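Type I modular polyketide synthase (Streptomyces albus subsp. albus, PDB 6IYR) probably transfers an extender acyl group, such as malonyl, from coenzyme A during assembly of the salinomycin polyketide chain. Local coordinates at residues A[36-40]-A[431-435]; A[39-45]-A[89-95]; A[54-58]-A[104-110]. All blocks are in the same frame, centred on the assembly; numbering follows the deposited sequence.

Contact 1 (A[36-40]-A[431-435])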
loop_
_atom_site.group_PDB
_atom_site.type_symbol
_atom_site.label_atom_id
_atom_site.label_comp_id
_atom_site.label_asym_id
_atom_site.label_seq_id
_atom_site.Cartn_x
_atom_site.Cartn_y
_atom_site.Cartn_z
ATOM N N LEU A 36 -12.819 -8.530 -8.808
ATOM C CA LEU A 36 -13.381 -9.141 -7.624
ATOM C C LEU A 36 -14.667 -9.849 -7.971
ATOM O O LEU A 36 -15.467 -9.376 -8.775
ATOM C CB LEU A 36 -13.721 -8.105 -6.561
ATOM C CG LEU A 36 -12.559 -7.380 -5.909
ATOM C CD1 LEU A 36 -13.071 -6.156 -5.164
ATOM C CD2 LEU A 36 -11.830 -8.328 -4.972
ATOM N N THR A 37 -14.978 -10.816 -7.145
ATOM C CA THR A 37 -16.205 -11.524 -7.278
ATOM C C THR A 37 -16.780 -11.692 -5.878
ATOM O O THR A 37 -16.130 -12.249 -4.996
ATOM C CB THR A 37 -15.945 -12.859 -7.974
ATOM O OG1 THR A 37 -17.107 -13.229 -8.710
ATOM C CG2 THR A 37 -15.590 -13.929 -6.964
ATOM N N SER A 38 -17.920 -11.054 -5.636
ATOM C CA SER A 38 -18.441 -10.935 -4.280
ATOM C C SER A 38 -19.969 -10.919 -4.243
ATOM O O SER A 38 -20.618 -10.531 -5.219
ATOM C CB SER A 38 -17.952 -9.656 -3.626
ATOM O OG SER A 38 -18.422 -9.614 -2.298
ATOM N N ALA A 39 -20.505 -11.292 -3.080
ATOM C CA ALA A 39 -21.942 -11.185 -2.753
ATOM C C ALA A 39 -22.315 -9.779 -2.333
ATOM O O ALA A 39 -23.482 -9.414 -2.376
ATOM C CB ALA A 39 -22.277 -12.134 -1.621
ATOM N N LEU A 40 -21.323 -9.028 -1.847
ATOM C CA LEU A 40 -21.422 -7.571 -1.664
ATOM C C LEU A 40 -21.415 -6.876 -3.007
ATOM O O LEU A 40 -20.462 -7.013 -3.773
ATOM C CB LEU A 40 -20.227 -7.062 -0.882
ATOM C CG LEU A 40 -20.319 -6.642 0.564
ATOM C CD1 LEU A 40 -19.175 -5.673 0.827
ATOM C CD2 LEU A 40 -21.647 -5.996 0.896
ATOM N N ALA A 431 -12.798 -9.496 -0.097
ATOM C CA ALA A 431 -13.447 -8.625 -1.066
ATOM C C ALA A 431 -14.235 -7.522 -0.376
ATOM O O ALA A 431 -14.377 -6.429 -0.902
ATOM C CB ALA A 431 -14.341 -9.443 -1.983
ATOM N N ALA A 432 -14.687 -7.752 0.845
ATOM C CA ALA A 432 -15.505 -6.733 1.491
ATOM C C ALA A 432 -14.667 -5.481 1.655
ATOM O O ALA A 432 -15.109 -4.373 1.348
ATOM C CB ALA A 432 -15.994 -7.210 2.854
ATOM N N ARG A 433 -13.458 -5.647 2.180
ATOM C CA ARG A 433 -12.644 -4.482 2.479
ATOM C C ARG A 433 -12.110 -3.888 1.175
ATOM O O ARG A 433 -12.062 -2.677 0.975
ATOM C CB ARG A 433 -11.511 -4.840 3.431
ATOM C CG ARG A 433 -10.412 -3.791 3.513
ATOM C CD ARG A 433 -10.922 -2.398 3.867
ATOM N NE ARG A 433 -11.603 -2.399 5.147
ATOM C CZ ARG A 433 -12.241 -1.350 5.653
ATOM N NH1 ARG A 433 -12.882 -1.453 6.808
ATOM N NH2 ARG A 433 -12.236 -0.198 5.006
ATOM N N PHE A 434 -11.760 -4.755 0.265
ATOM C CA PHE A 434 -11.204 -4.298 -0.985
ATOM C C PHE A 434 -12.255 -3.467 -1.711
ATOM O O PHE A 434 -11.980 -2.357 -2.124
ATOM C CB PHE A 434 -10.735 -5.495 -1.818
ATOM C CG PHE A 434 -9.579 -5.180 -2.758
ATOM C CD1 PHE A 434 -9.588 -4.036 -3.554
ATOM C CD2 PHE A 434 -8.525 -6.060 -2.903
ATOM C CE1 PHE A 434 -8.546 -3.761 -4.438
ATOM C CE2 PHE A 434 -7.487 -5.789 -3.782
ATOM C CZ PHE A 434 -7.492 -4.633 -4.538
ATOM N N LEU A 435 -13.487 -3.967 -1.796
ATOM C CA LEU A 435 -14.557 -3.213 -2.452
ATOM C C LEU A 435 -14.711 -1.895 -1.807
ATOM O O LEU A 435 -14.954 -0.879 -2.477
ATOM C CB LEU A 435 -15.914 -3.932 -2.340
ATOM C CG LEU A 435 -16.357 -4.744 -3.537
ATOM C CD1 LEU A 435 -17.721 -5.369 -3.248
ATOM C CD2 LEU A 435 -16.418 -3.876 -4.783
#
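The side chains of L36 and L435 run past one another head to tail, and CD1 of L36 comes to 3.9 Å from CG of L435. The same methyl also reaches the CB of F434, while the other branch, CD2, lies 4.1 Å from the CB of A431. The leucine therefore spans the first turn of the helix, CD2 at A431 and CD1 at F434 and L435. With chi1 at -68°, its CG stands opposite the carbonyl carbon and the two methyls are carried over to the helix. Two residues on, S38 CB lies 4.0 Å from A431 CB. Next comes L40, whose CD1 lies 3.9 Å from the CA of A432, beside the A432 methyl. L435 CD1 is the point where the loop closes down on the helix: it is 3.8 Å from L40 CB and only 3.2 Å from L40 O, a short carbon-to-oxygen approach. No hydrogen bond crosses this contact; apolar packing holds it together. The polar work is done inside the loop, where S38 OG accepts from L40 N (3.0 Å, a bent 139° at the hydrogen), an ST turn that folds the chain and brings L40 round to the helix. Further out, L36 and S38 have backbone hydrogen bonds to R454 near the end of the modelled chain, and T37 has one to S149. W206 meets the F434 ring at about 45°, with L202 and V205 beside it, while W450 and V453 pack on L435. The first modelled strand and the last modelled strand thus run side by side next to the start of helix 431-443. This is consistent with the post-acyltransferase linker of modular polyketide synthases, which wraps back over the acyltransferase and the linker domain that joins it to the ketosynthase.

Contact 2 (A[39-45]-A[89-95]); sequences ALIPWTV and RGVVLAE
Two hydrogens converge on the carbonyl oxygen of V92. W43 N donates to V92 O at 2.9 Å, nearly along the C=O axis, and P42 adds a CA-H...O contact. W43 O is engaged in like manner: V92 N reaches it in the carbonyl plane, and V91 CA lies 3.3 Å from W43 O. The I41-A94 and V45-G90 pairs carry two bonds each, though I41 N stands 40° out of the plane of the A94 carbonyl. P42, which has no N-H to give, falls opposite L93 in a non-hydrogen-bonded pair, on an edge strand of an antiparallel three-stranded sheet. Such a sheet, with its own helices packed on one face, is consistent with the linker that precedes the acyltransferase in modular polyketide synthases. On the other face, that of P42, T44, V91 and L93, P42 CB meets L93 CD1 at 3.7 Å, and helix 431-443 covers this side, with W442 against T44 and V91. Where strand 88-94 ends, the L40 side chain slants across L93, and L40 CD2 presses tightly on A94 CA, 3.5 Å away. On the helix-packed face, W43 CB lies 3.8 Å from V92 CG2 while the indole stacks with F100 and gives its NE1 hydrogen to P72 O. R89 extends to W442, making a cation-pi contact; its NH2 donates to W442 O and its NE to L86 O.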
loop_
_atom_site.group_PDB
_atom_site.type_symbol
_atom_site.label_atom_id
_atom_site.label_comp_id
_atom_site.label_asym_id
_atom_site.label_seq_id
_atom_site.Cartn_x
_atom_site.Cartn_y
_atom_site.Cartn_z
ATOM N N ALA A 39 -20.505 -11.292 -3.080
ATOM C CA ALA A 39 -21.942 -11.185 -2.753
ATOM C C ALA A 39 -22.315 -9.779 -2.333
ATOM O O ALA A 39 -23.482 -9.414 -2.376
ATOM C CB ALA A 39 -22.277 -12.134 -1.621
ATOM N N LEU A 40 -21.323 -9.028 -1.847
ATOM C CA LEU A 40 -21.422 -7.571 -1.664
ATOM C C LEU A 40 -21.415 -6.876 -3.007
ATOM O O LEU A 40 -20.462 -7.013 -3.773
ATOM C CB LEU A 40 -20.227 -7.062 -0.882
ATOM C CG LEU A 40 -20.319 -6.642 0.564
ATOM C CD1 LEU A 40 -19.175 -5.673 0.827
ATOM C CD2 LEU A 40 -21.647 -5.996 0.896
ATOM N N ILE A 41 -22.491 -6.143 -3.290
ATOM C CA ILE A 41 -22.677 -5.467 -4.561
ATOM C C ILE A 41 -22.684 -3.935 -4.394
ATOM O O ILE A 41 -23.316 -3.401 -3.491
ATOM C CB ILE A 41 -23.983 -5.943 -5.210
ATOM C CG1 ILE A 41 -23.866 -7.418 -5.574
ATOM C CG2 ILE A 41 -24.293 -5.164 -6.468
ATOM C CD1 ILE A 41 -25.212 -8.109 -5.647
ATOM N N PRO A 42 -21.961 -3.225 -5.271
ATOM C CA PRO A 42 -21.875 -1.783 -5.156
ATOM C C PRO A 42 -22.964 -1.110 -5.972
ATOM O O PRO A 42 -23.156 -1.466 -7.132
ATOM C CB PRO A 42 -20.502 -1.471 -5.772
ATOM C CG PRO A 42 -20.311 -2.541 -6.781
ATOM C CD PRO A 42 -20.921 -3.764 -6.165
ATOM N N TRP A 43 -23.637 -0.117 -5.388
ATOM C CA TRP A 43 -24.451 0.772 -6.181
ATOM C C TRP A 43 -23.798 2.109 -6.098
ATOM O O TRP A 43 -23.516 2.594 -4.988
ATOM C CB TRP A 43 -25.872 0.889 -5.608
ATOM C CG TRP A 43 -26.738 -0.325 -5.762
ATOM C CD1 TRP A 43 -26.397 -1.533 -6.282
ATOM C CD2 TRP A 43 -28.109 -0.443 -5.329
ATOM N NE1 TRP A 43 -27.486 -2.408 -6.215
ATOM C CE2 TRP A 43 -28.533 -1.754 -5.610
ATOM C CE3 TRP A 43 -29.016 0.448 -4.749
ATOM C CZ2 TRP A 43 -29.823 -2.195 -5.317
ATOM C CZ3 TRP A 43 -30.290 -0.007 -4.422
ATOM C CH2 TRP A 43 -30.675 -1.312 -4.700
ATOM N N THR A 44 -23.618 2.741 -7.253
ATOM C CA THR A 44 -22.965 4.021 -7.319
ATOM C C THR A 44 -23.974 5.103 -7.659
ATOM O O THR A 44 -24.912 4.884 -8.387
ATOM C CB THR A 44 -21.822 4.023 -8.365
ATOM O OG1 THR A 44 -22.335 3.729 -9.659
ATOM C CG2 THR A 44 -20.808 2.982 -8.009
ATOM N N VAL A 45 -23.805 6.261 -7.065
ATOM C CA VAL A 45 -24.577 7.392 -7.458
ATOM C C VAL A 45 -23.672 8.624 -7.458
ATOM O O VAL A 45 -22.635 8.630 -6.783
ATOM C CB VAL A 45 -25.751 7.553 -6.480
ATOM C CG1 VAL A 45 -25.248 7.925 -5.099
ATOM C CG2 VAL A 45 -26.732 8.581 -7.005
ATOM N N ARG A 89 -19.994 12.248 -4.998
ATOM C CA ARG A 89 -20.206 10.809 -5.271
ATOM C C ARG A 89 -20.473 9.972 -4.027
ATOM O O ARG A 89 -20.070 10.331 -2.910
ATOM C CB ARG A 89 -19.021 10.198 -6.018
ATOM C CG ARG A 89 -18.807 10.732 -7.420
ATOM C CD ARG A 89 -17.489 10.200 -7.986
ATOM N NE ARG A 89 -17.333 10.588 -9.373
ATOM C CZ ARG A 89 -16.470 10.054 -10.220
ATOM N NH1 ARG A 89 -16.424 10.490 -11.462
ATOM N NH2 ARG A 89 -15.664 9.082 -9.851
ATOM N N GLY A 90 -21.147 8.836 -4.235
ATOM C CA GLY A 90 -21.531 7.970 -3.134
ATOM C C GLY A 90 -21.628 6.542 -3.618
ATOM O O GLY A 90 -21.895 6.286 -4.794
ATOM N N VAL A 91 -21.300 5.602 -2.736
ATOM C CA VAL A 91 -21.422 4.191 -3.063
ATOM C C VAL A 91 -22.046 3.509 -1.867
ATOM O O VAL A 91 -21.689 3.809 -0.718
ATOM C CB VAL A 91 -20.064 3.537 -3.339
ATOM C CG1 VAL A 91 -20.269 2.106 -3.776
ATOM C CG2 VAL A 91 -19.282 4.301 -4.389
ATOM N N VAL A 92 -22.981 2.592 -2.114
ATOM C CA VAL A 92 -23.411 1.709 -1.032
ATOM C C VAL A 92 -23.143 0.299 -1.398
ATOM O O VAL A 92 -23.161 -0.051 -2.572
ATOM C CB VAL A 92 -24.908 1.872 -0.678
ATOM C CG1 VAL A 92 -25.174 3.309 -0.248
ATOM C CG2 VAL A 92 -25.771 1.516 -1.868
ATOM N N LEU A 93 -22.741 -0.483 -0.408
ATOM C CA LEU A 93 -22.389 -1.886 -0.640
ATOM C C LEU A 93 -23.337 -2.669 0.202
ATOM O O LEU A 93 -23.372 -2.460 1.403
ATOM C CB LEU A 93 -21.000 -2.227 -0.079
ATOM C CG LEU A 93 -19.686 -1.922 -0.782
ATOM C CD1 LEU A 93 -19.897 -1.204 -2.090
ATOM C CD2 LEU A 93 -18.766 -1.162 0.157
ATOM N N ALA A 94 -23.949 -3.688 -0.367
ATOM C CA ALA A 94 -24.778 -4.551 0.446
ATOM C C ALA A 94 -25.060 -5.800 -0.358
ATOM O O ALA A 94 -24.810 -5.845 -1.568
ATOM C CB ALA A 94 -26.074 -3.831 0.831
ATOM N N GLU A 95 -25.486 -6.829 0.361
ATOM C CA GLU A 95 -25.730 -8.160 -0.176
ATOM C C GLU A 95 -27.171 -8.365 -0.528
ATOM O O GLU A 95 -27.465 -9.219 -1.331
ATOM C CB GLU A 95 -25.371 -9.221 0.859
ATOM C CG GLU A 95 -24.026 -9.006 1.527
ATOM C CD GLU A 95 -23.493 -10.258 2.203
ATOM O OE1 GLU A 95 -24.063 -11.337 1.967
ATOM O OE2 GLU A 95 -22.528 -10.147 2.991
#

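Contact 3 (A[54-58]-A[104-110])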
loop_
_atom_site.group_PDB
_atom_site.type_symbol
_atom_site.label_atom_id
_atom_site.label_comp_id
_atom_site.label_asym_id
_atom_site.label_seq_id
_atom_site.Cartn_x
_atom_site.Cartn_y
_atom_site.Cartn_z
ATOM N N ARG A 54 -27.396 13.523 -1.890
ATOM C CA ARG A 54 -28.204 12.962 -0.830
ATOM C C ARG A 54 -29.644 12.756 -1.304
ATOM O O ARG A 54 -30.296 11.781 -0.932
ATOM C CB ARG A 54 -28.132 13.860 0.397
ATOM C CG ARG A 54 -26.861 13.640 1.201
ATOM C CD ARG A 54 -26.874 14.379 2.527
ATOM N NE ARG A 54 -26.265 15.704 2.392
ATOM C CZ ARG A 54 -26.923 16.857 2.463
ATOM N NH1 ARG A 54 -26.271 17.993 2.257
ATOM N NH2 ARG A 54 -28.227 16.884 2.738
ATOM N N GLY A 55 -30.083 13.618 -2.213
ATOM C CA GLY A 55 -31.343 13.436 -2.897
ATOM C C GLY A 55 -31.393 12.216 -3.791
ATOM O O GLY A 55 -32.421 11.547 -3.907
ATOM N N GLN A 56 -30.338 11.987 -4.539
ATOM C CA GLN A 56 -30.251 10.759 -5.326
ATOM C C GLN A 56 -30.326 9.510 -4.452
ATOM O O GLN A 56 -30.933 8.508 -4.822
ATOM C CB GLN A 56 -28.952 10.760 -6.094
ATOM C CG GLN A 56 -28.914 11.805 -7.176
ATOM C CD GLN A 56 -29.396 11.221 -8.467
ATOM O OE1 GLN A 56 -28.591 10.791 -9.290
ATOM N NE2 GLN A 56 -30.697 10.995 -8.550
ATOM N N ALA A 57 -29.653 9.550 -3.311
ATOM C CA ALA A 57 -29.735 8.456 -2.359
ATOM C C ALA A 57 -31.191 8.205 -1.897
ATOM O O ALA A 57 -31.634 7.067 -1.838
ATOM C CB ALA A 57 -28.818 8.709 -1.173
ATOM N N ALA A 58 -31.936 9.272 -1.652
ATOM C CA ALA A 58 -33.317 9.164 -1.191
ATOM C C ALA A 58 -34.219 8.644 -2.282
ATOM O O ALA A 58 -34.997 7.749 -2.030
ATOM C CB ALA A 58 -33.821 10.505 -0.683
ATOM N N LEU A 104 -28.609 3.193 2.104
ATOM C CA LEU A 104 -29.113 4.379 1.420
ATOM C C LEU A 104 -29.760 5.408 2.349
ATOM O O LEU A 104 -29.749 6.599 2.082
ATOM C CB LEU A 104 -30.095 3.999 0.338
ATOM C CG LEU A 104 -29.477 3.289 -0.862
ATOM C CD1 LEU A 104 -30.532 2.514 -1.629
ATOM C CD2 LEU A 104 -28.774 4.271 -1.768
ATOM N N ASP A 105 -30.408 4.950 3.394
ATOM C CA ASP A 105 -31.050 5.872 4.292
ATOM C C ASP A 105 -29.962 6.652 5.029
ATOM O O ASP A 105 -30.096 7.860 5.246
ATOM C CB ASP A 105 -31.925 5.117 5.281
ATOM C CG ASP A 105 -33.351 4.857 4.741
ATOM O OD1 ASP A 105 -33.723 5.357 3.657
ATOM O OD2 ASP A 105 -34.116 4.185 5.443
ATOM N N ALA A 106 -28.886 5.955 5.404
ATOM C CA ALA A 106 -27.751 6.633 6.038
ATOM C C ALA A 106 -27.101 7.632 5.086
ATOM O O ALA A 106 -26.823 8.768 5.457
ATOM C CB ALA A 106 -26.742 5.633 6.556
ATOM N N LEU A 107 -26.897 7.220 3.844
ATOM C CA LEU A 107 -26.327 8.109 2.854
ATOM C C LEU A 107 -27.210 9.335 2.672
ATOM O O LEU A 107 -26.722 10.468 2.578
ATOM C CB LEU A 107 -26.116 7.353 1.531
ATOM C CG LEU A 107 -25.471 8.113 0.388
ATOM C CD1 LEU A 107 -24.086 8.636 0.776
ATOM C CD2 LEU A 107 -25.389 7.184 -0.810
ATOM N N ALA A 108 -28.524 9.150 2.679
ATOM C CA ALA A 108 -29.395 10.270 2.336
ATOM C C ALA A 108 -29.474 11.223 3.510
ATOM O O ALA A 108 -29.756 12.389 3.323
ATOM C CB ALA A 108 -30.787 9.800 1.923
ATOM N N GLU A 109 -29.139 10.754 4.703
ATOM C CA GLU A 109 -29.193 11.593 5.897
ATOM C C GLU A 109 -27.808 12.066 6.349
ATOM O O GLU A 109 -27.633 12.422 7.501
ATOM C CB GLU A 109 -29.846 10.815 7.051
ATOM C CG GLU A 109 -31.363 10.708 6.954
ATOM C CD GLU A 109 -31.876 9.314 7.288
ATOM O OE1 GLU A 109 -31.288 8.650 8.174
ATOM O OE2 GLU A 109 -32.852 8.869 6.646
ATOM N N ALA A 110 -26.805 11.928 5.489
ATOM C CA ALA A 110 -25.414 12.124 5.891
ATOM C C ALA A 110 -25.075 11.483 7.224
ATOM O O ALA A 110 -24.366 12.071 8.027
ATOM C CB ALA A 110 -25.092 13.606 5.949
#
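The methyl of A57 drops into a hollow on helix 97-108 lined by L104, L107 and A108. A57 CB is 3.7 Å from L107 CG and 3.8 Å from A108 CB. L107 makes one wall of that hollow: its chi1 of -178° turns CG away from the backbone N, and CG and CD2 both lie against the incoming methyl. The fit is returned from the other side. A108 CB sits over the groove between R54 and A58, 3.5 Å from R54 O and 4.1 Å from A58 CB, so two small bumps interlock, and the backbones come close. CA of R54 and CA of A108 are only 4.3 Å apart, and the axes of the two short helical segments approach to 8.0 Å, running roughly antiparallel at 152°. Beyond A108 the helix ends in a Schellman motif, A110 taking up positive phi as its N closes onto L107 O and A111 N onto A106 O. R54 lays the aliphatic part of its side chain along this end: CG is 3.5 Å from L107 O, and CD lies 3.9 Å from A110 CB. A bend at chi3 (-92°) then turns the guanidinium past A110 CB, towards E51 of its own helix, to which NH2 makes a salt bridge. Farther along helix 50-65, R65 makes a salt bridge to D105, linking the two helices. Beneath them lies the three-stranded sheet: L104 reaches W43 and V92 of the sheet, and L60 and A61 of helix 50-65, while L107 rests on V92, V116 and E118. Helices 50-65 and 97-108 are thus packed side by side on one face of the sheet.

In the fold
From the N terminus, residues 36-40 meet helix 431-443 almost at once, so contact 1 closes a loop of nearly the whole chain and brings the start of the modelled chain to a helix near its end. The chain then runs straight on into contact 2, which shares A39 and L40 with it and closes a much shorter loop by pairing strands 41-47 and 88-94. Helix 50-65 leaves from the first strand and helix 97-108 from the second; contact 3 joins these helices, so its loop crosses that of contact 2 and nests inside that of contact 1. Contacts 2 and 3 touch, V45 packing against Q56, whereas contact 3 stays about 12 Å from contact 1 between nearest atoms.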